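PrimPol AEP domain (PP-N190) (Cyanophage S-2L, PDB 6ZP9) probably acts as the primase-polymerase of a cyanophage, with a catalytic domain of the archaeo-eukaryotic primase family that synthesises nucleic acid on phage DNA templates. Local coordinates at residues S24-D29 and S68-G73; W127-P132 and Y186-M191; T139-R144 and Q190-L195. All coordinates share one frame; numbering follows the deposited sequence.

Interaction 1 (S24-D29 and S68-G73)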
ATOM      1  N   SER A  24      -9.969   1.278   5.950  1.00 12.90           N
ATOM      2  CA  SER A  24     -10.190   1.847   7.271  1.00 12.39           C
ATOM      3  C   SER A  24      -8.873   2.231   7.936  1.00 12.33           C
ATOM      4  O   SER A  24      -8.726   3.336   8.475  1.00 12.96           O
ATOM      5  CB  SER A  24     -10.948   0.834   8.129  1.00 18.81           C
ATOM      6  OG  SER A  24     -11.469   1.465   9.280  1.00 26.67           O
ATOM      7  N   LEU A  25      -7.903   1.325   7.924  1.00 12.01           N
ATOM      8  CA  LEU A  25      -6.625   1.639   8.543  1.00 12.53           C
ATOM      9  C   LEU A  25      -5.933   2.803   7.839  1.00 12.19           C
ATOM     10  O   LEU A  25      -5.195   3.563   8.473  1.00 14.80           O
ATOM     11  CB  LEU A  25      -5.743   0.396   8.554  1.00 14.11           C
ATOM     12  CG  LEU A  25      -6.274  -0.769   9.401  1.00 14.33           C
ATOM     13  CD1 LEU A  25      -5.377  -1.996   9.211  1.00 17.54           C
ATOM     14  CD2 LEU A  25      -6.362  -0.396  10.875  1.00 18.64           C
ATOM     15  N   LEU A  26      -6.180   2.980   6.548  1.00 11.51           N
ATOM     16  CA  LEU A  26      -5.630   4.115   5.819  1.00 13.08           C
ATOM     17  C   LEU A  26      -6.479   5.371   5.947  1.00 10.92           C
ATOM     18  O   LEU A  26      -6.156   6.379   5.303  1.00 13.69           O
ATOM     19  CB  LEU A  26      -5.462   3.756   4.340  1.00 12.77           C
ATOM     20  CG  LEU A  26      -4.344   2.751   4.051  1.00 13.73           C
ATOM     21  CD1 LEU A  26      -4.363   2.408   2.565  1.00 15.34           C
ATOM     22  CD2 LEU A  26      -2.979   3.298   4.482  1.00 14.41           C
ATOM     23  N   ARG A  27      -7.538   5.332   6.763  1.00 12.83           N
ATOM     24  CA  ARG A  27      -8.457   6.461   6.959  1.00 14.49           C
ATOM     25  C   ARG A  27      -9.006   6.981   5.629  1.00 13.10           C
ATOM     26  O   ARG A  27      -9.261   8.178   5.461  1.00 15.00           O
ATOM     27  CB  ARG A  27      -7.787   7.572   7.771  1.00 13.85           C
ATOM     28  CG  ARG A  27      -7.396   7.086   9.173  1.00 14.69           C
ATOM     29  CD  ARG A  27      -6.585   8.108   9.982  1.00 16.19           C
ATOM     30  NE  ARG A  27      -7.325   9.345  10.200  1.00 16.13           N
ATOM     31  CZ  ARG A  27      -8.157   9.544  11.216  1.00 16.57           C
ATOM     32  NH1 ARG A  27      -8.350   8.584  12.110  1.00 17.32           N
ATOM     33  NH2 ARG A  27      -8.790  10.703  11.343  1.00 19.61           N
ATOM     34  N   LYS A  28      -9.220   6.073   4.681  1.00 13.14           N
ATOM     35  CA  LYS A  28      -9.720   6.415   3.357  1.00 12.66           C
ATOM     36  C   LYS A  28     -11.236   6.244   3.272  1.00 17.17           C
ATOM     37  O   LYS A  28     -11.885   5.663   4.145  1.00 16.91           O
ATOM     38  CB  LYS A  28      -9.031   5.565   2.291  1.00 14.18           C
ATOM     39  CG  LYS A  28      -7.618   6.000   1.999  1.00 13.73           C
ATOM     40  CD  LYS A  28      -6.939   5.035   1.023  1.00 14.07           C
ATOM     41  CE  LYS A  28      -7.455   5.250  -0.389  1.00 15.25           C
ATOM     42  NZ  LYS A  28      -7.001   6.550  -0.986  1.00 13.30           N
ATOM     43  N   ASP A  29     -11.792   6.777   2.193  1.00 17.21           N
ATOM     44  CA  ASP A  29     -13.222   6.792   1.922  1.00 14.11           C
ATOM     45  C   ASP A  29     -13.446   5.912   0.704  1.00 14.07           C
ATOM     46  O   ASP A  29     -12.883   6.184  -0.359  1.00 16.90           O
ATOM     47  CB  ASP A  29     -13.684   8.233   1.673  1.00 15.87           C
ATOM     48  CG  ASP A  29     -15.181   8.363   1.414  1.00 18.06           C
ATOM     49  OD1 ASP A  29     -15.871   7.346   1.190  1.00 17.91           O
ATOM     50  OD2 ASP A  29     -15.671   9.516   1.434  1.00 24.19           O
ATOM     51  N   SER A  68      -4.627  -7.052  -7.720  1.00 13.59           N
ATOM     52  CA  SER A  68      -5.456  -5.978  -7.189  1.00 13.23           C
ATOM     53  C   SER A  68      -4.611  -4.988  -6.404  1.00 12.84           C
ATOM     54  O   SER A  68      -3.835  -5.390  -5.532  1.00 13.95           O
ATOM     55  CB  SER A  68      -6.549  -6.539  -6.281  1.00 13.02           C
ATOM     56  OG  SER A  68      -7.414  -7.400  -6.999  1.00 15.76           O
ATOM     57  N   TYR A  69      -4.808  -3.700  -6.688  1.00 12.97           N
ATOM     58  CA  TYR A  69      -4.057  -2.607  -6.084  1.00 12.56           C
ATOM     59  C   TYR A  69      -4.994  -1.433  -5.831  1.00 13.39           C
ATOM     60  O   TYR A  69      -6.003  -1.257  -6.525  1.00 13.43           O
ATOM     61  CB  TYR A  69      -2.923  -2.111  -6.995  1.00 13.41           C
ATOM     62  CG  TYR A  69      -1.930  -3.168  -7.407  1.00 14.62           C
ATOM     63  CD1 TYR A  69      -2.214  -4.045  -8.451  1.00 15.99           C
ATOM     64  CD2 TYR A  69      -0.703  -3.296  -6.755  1.00 18.48           C
ATOM     65  CE1 TYR A  69      -1.305  -5.026  -8.840  1.00 18.08           C
ATOM     66  CE2 TYR A  69       0.213  -4.272  -7.133  1.00 23.65           C
ATOM     67  CZ  TYR A  69      -0.094  -5.136  -8.182  1.00 24.05           C
ATOM     68  OH  TYR A  69       0.799  -6.112  -8.586  1.00 25.82           O
ATOM     69  N   ILE A  70      -4.623  -0.587  -4.868  1.00 12.95           N
ATOM     70  CA  ILE A  70      -5.292   0.697  -4.693  1.00 14.76           C
ATOM     71  C   ILE A  70      -4.264   1.816  -4.694  1.00 13.55           C
ATOM     72  O   ILE A  70      -3.130   1.644  -4.244  1.00 13.31           O
ATOM     73  CB  ILE A  70      -6.129   0.764  -3.397  1.00 13.82           C
ATOM     74  CG1 ILE A  70      -5.308   0.274  -2.190  1.00 13.20           C
ATOM     75  CG2 ILE A  70      -7.442  -0.007  -3.579  1.00 15.09           C
ATOM     76  CD1 ILE A  70      -6.000   0.554  -0.846  1.00 16.03           C
ATOM     77  N   VAL A  71      -4.675   2.975  -5.196  1.00 13.32           N
ATOM     78  CA  VAL A  71      -3.891   4.184  -4.998  1.00 12.91           C
ATOM     79  C   VAL A  71      -3.999   4.580  -3.530  1.00 13.51           C
ATOM     80  O   VAL A  71      -5.102   4.799  -3.014  1.00 13.46           O
ATOM     81  CB  VAL A  71      -4.383   5.308  -5.917  1.00 13.12           C
ATOM     82  CG1 VAL A  71      -3.505   6.550  -5.747  1.00 13.37           C
ATOM     83  CG2 VAL A  71      -4.405   4.840  -7.355  1.00 16.26           C
ATOM     84  N   VAL A  72      -2.857   4.654  -2.843  1.00 13.57           N
ATOM     85  CA  VAL A  72      -2.885   4.989  -1.420  1.00 13.53           C
ATOM     86  C   VAL A  72      -3.254   6.459  -1.226  1.00 14.12           C
ATOM     87  O   VAL A  72      -4.137   6.793  -0.424  1.00 15.31           O
ATOM     88  CB  VAL A  72      -1.541   4.633  -0.753  1.00 11.97           C
ATOM     89  CG1 VAL A  72      -1.529   5.066   0.713  1.00 15.01           C
ATOM     90  CG2 VAL A  72      -1.256   3.127  -0.864  1.00 13.92           C
ATOM     91  N   GLY A  73      -2.615   7.353  -1.978  1.00 12.98           N
ATOM     92  CA  GLY A  73      -2.947   8.759  -1.887  1.00 13.06           C
ATOM     93  C   GLY A  73      -4.356   9.059  -2.385  1.00 13.95           C
ATOM     94  O   GLY A  73      -5.022   8.246  -3.030  1.00 14.88           O
TER
HETATM   95  O   HOH W   1      -7.412   5.875  -3.854  1.00 14.91           O
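Lys-28 reaches from the loop that follows helix 16-25 to the carbonyls of Val-71, Val-72 and Gly-73, where strand 67-71 ends and the chain leaves it. Its CB points toward the strand. CG lies anti to the carbonyl carbon (chi1 -75°), and CB and CG carry the chain across without a close partner in 68-73. CD is the first atom to arrive, 3.6 Å from Val-72 O. CE lies between two carbonyls, 3.6 Å from Val-71 O and slightly farther from Val-72 O. Bends at the last two torsions then turn NZ onto the carbonyls. NZ donates to Val-72 O at 2.9 Å, from well above the carbonyl plane. Its bonds to Val-71 O and Gly-73 O are weak. A water accepts from Lys-28 NZ at 3.0 Å. The same water donates to Val-71 O. The ammonium also forms a salt bridge with Asp-74, so charge as well as carbonyls fixes its place.

A Schellman motif ends helix 16-25, with Arg-27 at positive phi, and Lys-28 follows directly. The contact joins this helix end to the antiparallel sheet that contains strand 67-71.

Leu-26 adds the apolar half. One methyl, CD1, packs against Ile-70 CD1 at 4.2 Å and Val-72 CG1 at 4.3 Å. Leu-26 also touches Ala-87, and Val-72 touches Phe-89. Ala-87 and Phe-89 lie on strand 85-90 of the second antiparallel sheet.

Interaction 2 (W127-P132 and Y186-M191)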
ATOM      1  N   TRP A 127       2.885   3.346   7.891  1.00 12.90           N
ATOM      2  CA  TRP A 127       2.835   4.240   9.042  1.00 14.05           C
ATOM      3  C   TRP A 127       1.765   5.288   8.748  1.00 11.93           C
ATOM      4  O   TRP A 127       1.927   6.110   7.836  1.00 13.57           O
ATOM      5  CB  TRP A 127       4.199   4.886   9.303  1.00 15.63           C
ATOM      6  CG  TRP A 127       5.294   3.937   9.747  1.00 12.92           C
ATOM      7  CD1 TRP A 127       5.742   3.732  11.030  1.00 15.25           C
ATOM      8  CD2 TRP A 127       6.099   3.102   8.907  1.00 13.91           C
ATOM      9  NE1 TRP A 127       6.765   2.810  11.033  1.00 14.56           N
ATOM     10  CE2 TRP A 127       7.008   2.412   9.746  1.00 14.50           C
ATOM     11  CE3 TRP A 127       6.139   2.863   7.529  1.00 13.03           C
ATOM     12  CZ2 TRP A 127       7.938   1.495   9.251  1.00 15.51           C
ATOM     13  CZ3 TRP A 127       7.071   1.945   7.038  1.00 14.17           C
ATOM     14  CH2 TRP A 127       7.957   1.277   7.900  1.00 13.67           C
ATOM     15  N   VAL A 128       0.663   5.252   9.505  1.00 12.00           N
ATOM     16  CA  VAL A 128      -0.509   6.080   9.229  1.00 12.86           C
ATOM     17  C   VAL A 128      -0.474   7.318  10.110  1.00 14.87           C
ATOM     18  O   VAL A 128      -0.186   7.229  11.310  1.00 15.06           O
ATOM     19  CB  VAL A 128      -1.805   5.281   9.460  1.00 14.09           C
ATOM     20  CG1 VAL A 128      -3.017   6.148   9.147  1.00 13.92           C
ATOM     21  CG2 VAL A 128      -1.794   4.022   8.602  1.00 13.94           C
ATOM     22  N   PHE A 129      -0.771   8.476   9.520  1.00 12.67           N
ATOM     23  CA  PHE A 129      -0.770   9.734  10.253  1.00 12.51           C
ATOM     24  C   PHE A 129      -2.168  10.068  10.774  1.00 14.73           C
ATOM     25  O   PHE A 129      -3.180   9.556  10.286  1.00 16.47           O
ATOM     26  CB  PHE A 129      -0.254  10.868   9.368  1.00 15.54           C
ATOM     27  CG  PHE A 129       1.138  10.650   8.874  1.00 14.76           C
ATOM     28  CD1 PHE A 129       2.220  10.805   9.729  1.00 17.40           C
ATOM     29  CD2 PHE A 129       1.369  10.284   7.555  1.00 18.57           C
ATOM     30  CE1 PHE A 129       3.514  10.596   9.278  1.00 19.06           C
ATOM     31  CE2 PHE A 129       2.654  10.076   7.096  1.00 16.35           C
ATOM     32  CZ  PHE A 129       3.729  10.230   7.959  1.00 18.32           C
ATOM     33  N   HIS A 130      -2.212  10.948  11.783  1.00 15.85           N
ATOM     34  CA  HIS A 130      -3.492  11.354  12.353  1.00 15.32           C
ATOM     35  C   HIS A 130      -4.297  12.249  11.411  1.00 21.19           C
ATOM     36  O   HIS A 130      -5.529  12.304  11.525  1.00 20.40           O
ATOM     37  CB  HIS A 130      -3.274  12.037  13.716  1.00 18.52           C
ATOM     38  CG  HIS A 130      -2.403  13.258  13.669  1.00 21.88           C
ATOM     39  ND1 HIS A 130      -2.777  14.421  13.027  1.00 27.90           N
ATOM     40  CD2 HIS A 130      -1.187  13.508  14.215  1.00 28.80           C
ATOM     41  CE1 HIS A 130      -1.823  15.328  13.162  1.00 29.92           C
ATOM     42  NE2 HIS A 130      -0.850  14.803  13.883  1.00 29.21           N
ATOM     43  N   SER A 131      -3.644  12.919  10.471  1.00 19.69           N
ATOM     44  CA  SER A 131      -4.294  13.810   9.519  1.00 16.92           C
ATOM     45  C   SER A 131      -3.669  13.620   8.146  1.00 19.93           C
ATOM     46  O   SER A 131      -2.530  13.153   8.039  1.00 20.81           O
ATOM     47  CB  SER A 131      -4.162  15.280   9.949  1.00 21.04           C
ATOM     48  OG  SER A 131      -4.565  15.460  11.301  1.00 27.71           O
ATOM     49  N   PRO A 132      -4.387  13.972   7.074  1.00 19.61           N
ATOM     50  CA  PRO A 132      -3.796  13.869   5.737  1.00 17.48           C
ATOM     51  C   PRO A 132      -2.598  14.793   5.611  1.00 15.14           C
ATOM     52  O   PRO A 132      -2.575  15.880   6.182  1.00 19.30           O
ATOM     53  CB  PRO A 132      -4.935  14.303   4.807  1.00 20.29           C
ATOM     54  CG  PRO A 132      -6.188  14.146   5.618  1.00 20.50           C
ATOM     55  CD  PRO A 132      -5.765  14.489   7.016  1.00 22.44           C
ATOM     56  N   TYR A 186       0.611   8.395  13.692  1.00 13.45           N
ATOM     57  CA  TYR A 186       1.839   9.164  13.824  1.00 14.22           C
ATOM     58  C   TYR A 186       1.596  10.622  13.470  1.00 17.71           C
ATOM     59  O   TYR A 186       0.595  10.985  12.849  1.00 18.56           O
ATOM     60  CB  TYR A 186       2.956   8.581  12.941  1.00 18.95           C
ATOM     61  CG  TYR A 186       3.516   7.313  13.522  1.00 16.58           C
ATOM     62  CD1 TYR A 186       4.524   7.354  14.469  1.00 17.29           C
ATOM     63  CD2 TYR A 186       2.989   6.077  13.173  1.00 19.00           C
ATOM     64  CE1 TYR A 186       5.015   6.201  15.037  1.00 18.21           C
ATOM     65  CE2 TYR A 186       3.474   4.908  13.739  1.00 15.33           C
ATOM     66  CZ  TYR A 186       4.485   4.978  14.676  1.00 17.65           C
ATOM     67  OH  TYR A 186       4.979   3.823  15.245  1.00 19.69           O
ATOM     68  N   ASP A 187       2.530  11.457  13.888  1.00 19.82           N
ATOM     69  CA  ASP A 187       2.502  12.858  13.549  1.00 20.00           C
ATOM     70  C   ASP A 187       3.591  13.144  12.535  1.00 21.61           C
ATOM     71  O   ASP A 187       4.741  12.738  12.744  1.00 20.76           O
ATOM     72  CB  ASP A 187       2.706  13.717  14.793  1.00 22.34           C
ATOM     73  CG  ASP A 187       2.843  15.182  14.464  1.00 31.04           C
ATOM     74  OD1 ASP A 187       1.800  15.832  14.241  1.00 31.58           O
ATOM     75  OD2 ASP A 187       3.994  15.674  14.413  1.00 32.85           O
ATOM     76  N   PRO A 188       3.270  13.814  11.428  1.00 19.50           N
ATOM     77  CA  PRO A 188       4.277  14.006  10.370  1.00 22.59           C
ATOM     78  C   PRO A 188       5.476  14.834  10.801  1.00 23.40           C
ATOM     79  O   PRO A 188       6.585  14.625  10.287  1.00 26.48           O
ATOM     80  CB  PRO A 188       3.487  14.704   9.255  1.00 24.82           C
ATOM     81  CG  PRO A 188       2.233  15.207   9.909  1.00 25.85           C
ATOM     82  CD  PRO A 188       1.935  14.269  11.018  1.00 23.24           C
ATOM     83  N   GLY A 189       5.290  15.780  11.719  1.00 21.77           N
ATOM     84  CA  GLY A 189       6.425  16.548  12.200  1.00 25.22           C
ATOM     85  C   GLY A 189       7.355  15.713  13.056  1.00 26.46           C
ATOM     86  O   GLY A 189       8.578  15.800  12.924  1.00 28.44           O
ATOM     87  N   GLN A 190       6.793  14.896  13.945  1.00 22.41           N
ATOM     88  CA  GLN A 190       7.616  13.975  14.718  1.00 25.51           C
ATOM     89  C   GLN A 190       8.326  12.993  13.801  1.00 25.42           C
ATOM     90  O   GLN A 190       9.494  12.664  14.015  1.00 24.26           O
ATOM     91  CB  GLN A 190       6.755  13.230  15.744  1.00 25.42           C
ATOM     92  CG  GLN A 190       6.089  14.148  16.755  1.00 33.66           C
ATOM     93  CD  GLN A 190       5.501  13.397  17.933  1.00 42.95           C
ATOM     94  OE1 GLN A 190       4.565  12.611  17.781  1.00 47.19           O
ATOM     95  NE2 GLN A 190       6.056  13.629  19.120  1.00 43.19           N
ATOM     96  N   MET A 191       7.637  12.528  12.758  1.00 21.24           N
ATOM     97  CA  MET A 191       8.242  11.576  11.834  1.00 23.16           C
ATOM     98  C   MET A 191       9.406  12.211  11.083  1.00 22.56           C
ATOM     99  O   MET A 191      10.417  11.551  10.809  1.00 25.42           O
ATOM    100  CB  MET A 191       7.178  11.052  10.860  1.00 22.06           C
ATOM    101  CG  MET A 191       7.659   9.936   9.961  1.00 21.67           C
ATOM    102  SD  MET A 191       7.990   8.420  10.889  1.00 23.89           S
ATOM    103  CE  MET A 191       6.327   7.753  10.986  1.00 18.99           C
TER
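His-130 and Asp-187 meet through contrasting first torsions. His-130 CG sits between the backbone N and the carbonyl carbon (chi1 59°), while Asp-187 CG is anti to its backbone N (chi1 173°). The two groups lie side by side and nearly coplanar. They join the end of strand 123-129 to the N-terminus of helix 188-194 in the archaeo-eukaryotic primase domain. The backbones form a single beta bridge, Phe-129 with Tyr-186. Tyr-186 N donates to Val-128 O at 2.8 Å, and His-130 N donates to Tyr-186 O at 3.0 Å. Phe-129 CA adds a CA-H...O contact to the same Tyr-186 oxygen.

Beside the bridge, Trp-127 and Tyr-186 make an offset edge-to-face pair. The indole edge faces the phenol ring, with planes at 62° and Trp-127 CD1 3.7 Å from Tyr-186 CE2. The polar ends of both rings are held outside the contact, Trp-127 NE1 by Pro-110 O and Tyr-186 OH by Arg-111 O. Met-191 bends its chain to lay CE 3.9 Å from Trp-127 CB. Phe-129 turns its ring to the start of the helix. Its CD1 lies 3.7 Å from Pro-188 CD, and Met-191 CB is at the ring edge near CE1.

Asp-187 is the N-cap of helix 188-194, and its OD2 accepts from Gln-190 N at 2.9 Å. The other oxygen, OD1, uses its anti lone pair to accept from His-130 NE2 at 2.9 Å, in the plane of the imidazole.

Interaction 3 (T139-R144 and Q190-L195)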
ATOM      1  N   THR A 139       6.095  13.745   0.235  1.00 16.55           N
ATOM      2  CA  THR A 139       7.142  13.287  -0.674  1.00 16.80           C
ATOM      3  C   THR A 139       8.482  13.220   0.041  1.00 17.69           C
ATOM      4  O   THR A 139       9.249  12.264  -0.143  1.00 19.78           O
ATOM      5  CB  THR A 139       7.231  14.209  -1.899  1.00 17.40           C
ATOM      6  OG1 THR A 139       5.999  14.169  -2.635  1.00 20.06           O
ATOM      7  CG2 THR A 139       8.371  13.788  -2.815  1.00 23.63           C
ATOM      8  N   GLU A 140       8.760  14.211   0.892  1.00 17.69           N
ATOM      9  CA  GLU A 140      10.016  14.230   1.634  1.00 20.14           C
ATOM     10  C   GLU A 140      10.068  13.118   2.674  1.00 18.48           C
ATOM     11  O   GLU A 140      11.089  12.435   2.801  1.00 20.76           O
ATOM     12  CB  GLU A 140      10.213  15.594   2.295  1.00 22.19           C
ATOM     13  CG  GLU A 140      11.467  15.682   3.171  1.00 23.49           C
ATOM     14  CD  GLU A 140      12.767  15.691   2.369  1.00 30.72           C
ATOM     15  OE1 GLU A 140      12.705  15.726   1.116  1.00 31.25           O
ATOM     16  OE2 GLU A 140      13.854  15.675   2.995  1.00 36.55           O
ATOM     17  N   LEU A 141       8.972  12.914   3.414  1.00 17.07           N
ATOM     18  CA  LEU A 141       8.921  11.829   4.392  1.00 16.57           C
ATOM     19  C   LEU A 141       9.114  10.475   3.726  1.00 21.86           C
ATOM     20  O   LEU A 141       9.838   9.614   4.246  1.00 20.13           O
ATOM     21  CB  LEU A 141       7.587  11.851   5.136  1.00 19.24           C
ATOM     22  CG  LEU A 141       7.363  12.962   6.159  1.00 19.13           C
ATOM     23  CD1 LEU A 141       5.899  13.026   6.586  1.00 20.52           C
ATOM     24  CD2 LEU A 141       8.273  12.784   7.365  1.00 25.54           C
ATOM     25  N   GLN A 142       8.454  10.259   2.584  1.00 15.83           N
ATOM     26  CA  GLN A 142       8.534   8.966   1.915  1.00 15.47           C
ATOM     27  C   GLN A 142       9.942   8.713   1.397  1.00 17.64           C
ATOM     28  O   GLN A 142      10.454   7.589   1.491  1.00 19.69           O
ATOM     29  CB  GLN A 142       7.506   8.908   0.777  1.00 15.13           C
ATOM     30  CG  GLN A 142       7.439   7.586   0.009  1.00 14.80           C
ATOM     31  CD  GLN A 142       6.496   6.574   0.644  1.00 16.53           C
ATOM     32  OE1 GLN A 142       6.231   6.615   1.838  1.00 15.42           O
ATOM     33  NE2 GLN A 142       5.981   5.662  -0.168  1.00 15.64           N
ATOM     34  N   ALA A 143      10.592   9.752   0.873  1.00 16.67           N
ATOM     35  CA  ALA A 143      11.961   9.604   0.393  1.00 18.26           C
ATOM     36  C   ALA A 143      12.908   9.286   1.540  1.00 20.33           C
ATOM     37  O   ALA A 143      13.796   8.432   1.405  1.00 18.50           O
ATOM     38  CB  ALA A 143      12.401  10.873  -0.335  1.00 17.99           C
ATOM     39  N   ARG A 144      12.732   9.955   2.678  1.00 17.72           N
ATOM     40  CA  ARG A 144      13.581   9.675   3.829  1.00 23.55           C
ATOM     41  C   ARG A 144      13.354   8.268   4.357  1.00 20.22           C
ATOM     42  O   ARG A 144      14.306   7.598   4.788  1.00 23.38           O
ATOM     43  CB  ARG A 144      13.328  10.702   4.925  1.00 21.05           C
ATOM     44  CG  ARG A 144      13.757  12.095   4.534  1.00 24.26           C
ATOM     45  CD  ARG A 144      13.736  12.992   5.748  1.00 28.84           C
ATOM     46  NE  ARG A 144      13.976  14.389   5.412  1.00 28.47           N
ATOM     47  CZ  ARG A 144      14.308  15.320   6.303  1.00 30.21           C
ATOM     48  NH1 ARG A 144      14.444  14.987   7.585  1.00 28.85           N
ATOM     49  NH2 ARG A 144      14.499  16.580   5.914  1.00 31.26           N
ATOM     50  N   GLN A 190       6.793  14.896  13.945  1.00 22.41           N
ATOM     51  CA  GLN A 190       7.616  13.975  14.718  1.00 25.51           C
ATOM     52  C   GLN A 190       8.326  12.993  13.801  1.00 25.42           C
ATOM     53  O   GLN A 190       9.494  12.664  14.015  1.00 24.26           O
ATOM     54  CB  GLN A 190       6.755  13.230  15.744  1.00 25.42           C
ATOM     55  CG  GLN A 190       6.089  14.148  16.755  1.00 33.66           C
ATOM     56  CD  GLN A 190       5.501  13.397  17.933  1.00 42.95           C
ATOM     57  OE1 GLN A 190       4.565  12.611  17.781  1.00 47.19           O
ATOM     58  NE2 GLN A 190       6.056  13.629  19.120  1.00 43.19           N
ATOM     59  N   MET A 191       7.637  12.528  12.758  1.00 21.24           N
ATOM     60  CA  MET A 191       8.242  11.576  11.834  1.00 23.16           C
ATOM     61  C   MET A 191       9.406  12.211  11.083  1.00 22.56           C
ATOM     62  O   MET A 191      10.417  11.551  10.809  1.00 25.42           O
ATOM     63  CB  MET A 191       7.178  11.052  10.860  1.00 22.06           C
ATOM     64  CG  MET A 191       7.659   9.936   9.961  1.00 21.67           C
ATOM     65  SD  MET A 191       7.990   8.420  10.889  1.00 23.89           S
ATOM     66  CE  MET A 191       6.327   7.753  10.986  1.00 18.99           C
ATOM     67  N   LEU A 192       9.290  13.501  10.761  1.00 23.51           N
ATOM     68  CA  LEU A 192      10.378  14.186  10.073  1.00 26.35           C
ATOM     69  C   LEU A 192      11.641  14.231  10.928  1.00 29.60           C
ATOM     70  O   LEU A 192      12.750  14.222  10.389  1.00 33.91           O
ATOM     71  CB  LEU A 192       9.933  15.595   9.686  1.00 27.24           C
ATOM     72  CG  LEU A 192      10.782  16.338   8.655  1.00 30.62           C
ATOM     73  CD1 LEU A 192      10.948  15.508   7.380  1.00 34.39           C
ATOM     74  CD2 LEU A 192      10.147  17.675   8.342  1.00 32.42           C
ATOM     75  N   GLN A 193      11.499  14.256  12.255  1.00 27.55           N
ATOM     76  CA  GLN A 193      12.666  14.292  13.132  1.00 30.71           C
ATOM     77  C   GLN A 193      13.356  12.939  13.241  1.00 31.36           C
ATOM     78  O   GLN A 193      14.584  12.881  13.325  1.00 33.86           O
ATOM     79  CB  GLN A 193      12.262  14.761  14.521  1.00 34.74           C
ATOM     80  CG  GLN A 193      11.671  16.144  14.554  1.00 37.27           C
ATOM     81  CD  GLN A 193      11.645  16.683  15.947  1.00 42.63           C
ATOM     82  OE1 GLN A 193      12.619  17.290  16.402  1.00 44.33           O
ATOM     83  NE2 GLN A 193      10.550  16.436  16.661  1.00 40.94           N
ATOM     84  N   VAL A 194      12.591  11.843  13.255  1.00 29.05           N
ATOM     85  CA  VAL A 194      13.192  10.519  13.395  1.00 32.89           C
ATOM     86  C   VAL A 194      13.748   9.984  12.077  1.00 33.75           C
ATOM     87  O   VAL A 194      14.646   9.139  12.095  1.00 34.14           O
ATOM     88  CB  VAL A 194      12.174   9.540  14.007  1.00 38.12           C
ATOM     89  CG1 VAL A 194      11.445  10.208  15.145  1.00 38.26           C
ATOM     90  CG2 VAL A 194      11.187   9.059  12.966  1.00 40.59           C
ATOM     91  N   LEU A 195      13.246  10.451  10.935  1.00 27.76           N
ATOM     92  CA  LEU A 195      13.754  10.123   9.613  1.00 29.65           C
ATOM     93  C   LEU A 195      14.743  11.185   9.175  1.00 38.43           C
ATOM     94  O   LEU A 195      14.407  12.375   9.150  1.00 39.46           O
ATOM     95  CB  LEU A 195      12.614  10.038   8.597  1.00 29.75           C
ATOM     96  CG  LEU A 195      11.552   8.968   8.847  1.00 27.98           C
ATOM     97  CD1 LEU A 195      10.451   9.014   7.784  1.00 25.91           C
ATOM     98  CD2 LEU A 195      12.213   7.612   8.900  1.00 27.18           C
TER
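Arg-144, Leu-141 and Leu-195 bury the most surface here. The Arg-144 side chain sets out toward helix 188-194 and is extended from CG to NE. Its CB packs 3.8 Å from Leu-195 CB. Farther out, NH1 donates to Leu-195 O at 3.0 Å, an acceptor in the guanidinium plane. This bond ties the arginine to the first residue beyond the helix. The edge with NE and NH2 meets Glu-140 of the same helix side-on, in a salt bridge. Arg-144 NE donates to Glu-140 OE2 at 2.7 Å, and NH2 donates to the same oxygen. Leu-192 CD1 sits over one guanidinium face, 3.5 Å from Arg-144 CZ. In-plane bonds at two edges and a methyl on one face should restrict rotation of the group.

Helices 135-149 and 188-194 pack here. The axes of the segments 139-144 and 190-194 approach to 10.0 Å, their directions 34° apart. Both helices meet strand 85-90 at Ile-88, which touches Leu-141, Met-191 and Leu-195.

Leu-141 meets the other helix with one branch, CD2. It lies 3.6 Å from Leu-192 N, with Leu-192 CD1 and Met-191 CG also close. Leu-195 answers with CD1, which comes within 3.6 Å of Leu-141 O.

In the fold
Interactions 2 and 3 are neighbours, with centres 10 Å apart. They share Gln-190 and Met-191 and both use helix 188-194. They also touch directly, Phe-129 CZ to Leu-141 CD1 at 3.8 Å. Interaction 1 lies nearer the middle of the domain: its centre is about 7 Å from the centre of the chain. That centre is 16 Å from that of interaction 2, yet the two touch where Leu-25 O meets Val-128 CG2 at 3.4 Å. Interaction 1 does not touch interaction 3; their nearest atoms are about 8 Å apart. A bound calcium ion lies about 6 Å from the side chain of Tyr-186 in interaction 2 and about 10 Å from that of Met-191.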